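Local structure of adhesion and penetration protein autotransporter (Haemophilus influenzae, 3SYJ) at residues L311-K316 / S331-N336. The protein promotes adherence to host cells, invasion and bacterial aggregation as a self-associating autotransporter whose passenger domain is also a probable serine protease. Numbering follows the deposited sequence.
Sequences LPLKEK and SPRLNN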
loop_
_atom_site.group_PDB
_atom_site.type_symbol
_atom_site.label_atom_id
_atom_site.label_comp_id
_atom_site.label_asym_id
_atom_site.label_seq_id
_atom_site.Cartn_x
_atom_site.Cartn_y
_atom_site.Cartn_z
ATOM N N LEU A 311 -34.383 40.237 65.504
ATOM C CA LEU A 311 -33.555 41.389 65.143
ATOM C C LEU A 311 -33.864 41.867 63.727
ATOM O O LEU A 311 -34.313 41.084 62.884
ATOM C CB LEU A 311 -32.066 41.044 65.254
ATOM C CG LEU A 311 -31.569 40.635 66.635
ATOM C CD1 LEU A 311 -30.066 40.394 66.626
ATOM C CD2 LEU A 311 -31.946 41.704 67.638
ATOM N N PRO A 312 -33.609 43.157 63.459
ATOM C CA PRO A 312 -33.886 43.756 62.149
ATOM C C PRO A 312 -32.995 43.158 61.070
ATOM O O PRO A 312 -31.825 42.858 61.328
ATOM C CB PRO A 312 -33.521 45.234 62.347
ATOM C CG PRO A 312 -33.389 45.431 63.822
ATOM C CD PRO A 312 -32.976 44.115 64.380
ATOM N N LEU A 313 -33.546 42.989 59.875
ATOM C CA LEU A 313 -32.767 42.529 58.738
ATOM C C LEU A 313 -31.701 43.569 58.362
ATOM O O LEU A 313 -30.617 43.220 57.889
ATOM C CB LEU A 313 -33.699 42.255 57.557
ATOM C CG LEU A 313 -33.108 41.467 56.390
ATOM C CD1 LEU A 313 -32.278 40.302 56.913
ATOM C CD2 LEU A 313 -34.215 40.986 55.466
ATOM N N LYS A 314 -32.024 44.843 58.581
ATOM C CA LYS A 314 -31.100 45.951 58.331
ATOM C C LYS A 314 -30.988 46.860 59.548
ATOM O O LYS A 314 -31.977 47.138 60.219
ATOM C CB LYS A 314 -31.583 46.801 57.159
ATOM C CG LYS A 314 -32.067 46.020 55.966
ATOM C CD LYS A 314 -30.937 45.650 55.035
ATOM C CE LYS A 314 -31.483 45.270 53.663
ATOM N NZ LYS A 314 -32.362 44.061 53.721
ATOM N N GLU A 315 -29.784 47.338 59.818
ATOM C CA GLU A 315 -29.584 48.297 60.891
ATOM C C GLU A 315 -28.293 49.071 60.663
ATOM O O GLU A 315 -27.448 48.666 59.864
ATOM C CB GLU A 315 -29.551 47.586 62.243
ATOM C CG GLU A 315 -29.864 48.488 63.425
ATOM C CD GLU A 315 -30.001 47.716 64.725
ATOM O OE1 GLU A 315 -31.147 47.417 65.119
ATOM O OE2 GLU A 315 -28.964 47.398 65.345
ATOM N N LYS A 316 -28.143 50.185 61.370
ATOM C CA LYS A 316 -26.940 50.991 61.258
ATOM C C LYS A 316 -25.836 50.435 62.146
ATOM O O LYS A 316 -26.005 50.298 63.354
ATOM C CB LYS A 316 -27.237 52.449 61.617
ATOM C CG LYS A 316 -26.038 53.380 61.510
ATOM C CD LYS A 316 -26.477 54.839 61.583
ATOM C CE LYS A 316 -25.287 55.781 61.734
ATOM N NZ LYS A 316 -25.725 57.205 61.820
ATOM N N SER A 331 -26.510 43.676 58.966
ATOM C CA SER A 331 -27.636 42.787 59.212
ATOM C C SER A 331 -27.493 42.088 60.559
ATOM O O SER A 331 -26.905 41.012 60.647
ATOM C CB SER A 331 -27.736 41.752 58.097
ATOM O OG SER A 331 -28.910 40.969 58.241
ATOM N N PRO A 332 -28.036 42.699 61.618
ATOM C CA PRO A 332 -27.914 42.122 62.964
ATOM C C PRO A 332 -28.522 40.723 63.006
ATOM O O PRO A 332 -28.050 39.862 63.748
ATOM C CB PRO A 332 -28.746 43.072 63.838
ATOM C CG PRO A 332 -28.932 44.307 63.029
ATOM C CD PRO A 332 -28.894 43.894 61.593
ATOM N N ARG A 333 -29.567 40.514 62.210
ATOM C CA ARG A 333 -30.282 39.242 62.148
ATOM C C ARG A 333 -29.427 38.110 61.575
ATOM O O ARG A 333 -29.406 37.008 62.113
ATOM C CB ARG A 333 -31.554 39.399 61.315
ATOM C CG ARG A 333 -32.251 38.091 60.971
ATOM C CD ARG A 333 -33.496 38.345 60.129
ATOM N NE ARG A 333 -34.455 39.187 60.843
ATOM C CZ ARG A 333 -35.605 39.624 60.338
ATOM N NH1 ARG A 333 -35.956 39.302 59.101
ATOM N NH2 ARG A 333 -36.406 40.388 61.074
ATOM N N LEU A 334 -28.730 38.384 60.477
ATOM C CA LEU A 334 -27.914 37.367 59.832
ATOM C C LEU A 334 -26.556 37.238 60.511
ATOM O O LEU A 334 -26.042 36.133 60.670
ATOM C CB LEU A 334 -27.744 37.670 58.342
ATOM C CG LEU A 334 -29.030 37.683 57.511
ATOM C CD1 LEU A 334 -28.743 38.073 56.072
ATOM C CD2 LEU A 334 -29.725 36.342 57.552
ATOM N N ASN A 335 -25.981 38.365 60.920
ATOM C CA ASN A 335 -24.651 38.344 61.519
ATOM C C ASN A 335 -24.632 37.635 62.856
ATOM O O ASN A 335 -23.558 37.312 63.376
ATOM C CB ASN A 335 -24.082 39.752 61.701
ATOM C CG ASN A 335 -22.696 39.735 62.328
ATOM O OD1 ASN A 335 -21.742 39.208 61.746
ATOM N ND2 ASN A 335 -22.583 40.292 63.527
ATOM N N ASN A 336 -25.814 37.409 63.422
ATOM C CA ASN A 336 -25.906 36.753 64.725
ATOM C C ASN A 336 -25.397 35.315 64.686
ATOM O O ASN A 336 -24.869 34.807 65.676
ATOM C CB ASN A 336 -27.338 36.796 65.274
ATOM C CG ASN A 336 -27.395 36.511 66.764
ATOM O OD1 ASN A 336 -27.921 35.479 67.192
ATOM N ND2 ASN A 336 -26.828 37.413 67.564
#
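The guanidinium group of R333 lies across the backbone of L311-L313, with P312 C and L313 N over one face, the latter 3.9 Å above it and toward its rim, and the carbonyl oxygen of L311 at its edge. That oxygen is gripped side-on by two nitrogens, R333 NE at 2.8 Å and R333 NH2 at 2.9 Å. It sits 19° out of the guanidinium plane, and both hydrogen bonds are bent because the two N-H groups, which point roughly the same way, converge on one atom. A turn at chi3 (-60°) in an otherwise extended arginine chain swings the group back over the loop, R333 CD passing 4.0 Å from L313 CD1.

P332 fills the middle of the interface. Its CG lies 3.4 Å from E315 CB, its CD packs against P312 O, and L311 CD1 reaches over its CB and carbonyl. The contact belongs to the Hap passenger domain, a beta-helix carrying an N-terminal protease domain. Here it closes the neck of an excursion whose strands 315-316 and 329-330 pair antiparallel, E315 bonding to Y330 through the backbone, just where the chain turns into the short, weakly bonded helix of about 332-335.

S331 is the N-cap of that helix. A chi1 of -174° turns OG away from the backbone N, to where the hydroxyl donates to L313 O at 2.8 Å while accepting a weak capping bond from L334 N. S331 CA also approaches L313 O at 3.3 Å in a CA-H...O contact. Beside the hydroxyl, L313 CD1 rests against L334 CG at 4.2 Å, and the side chains of S331 and L334 also touch V99 of strand 96-100.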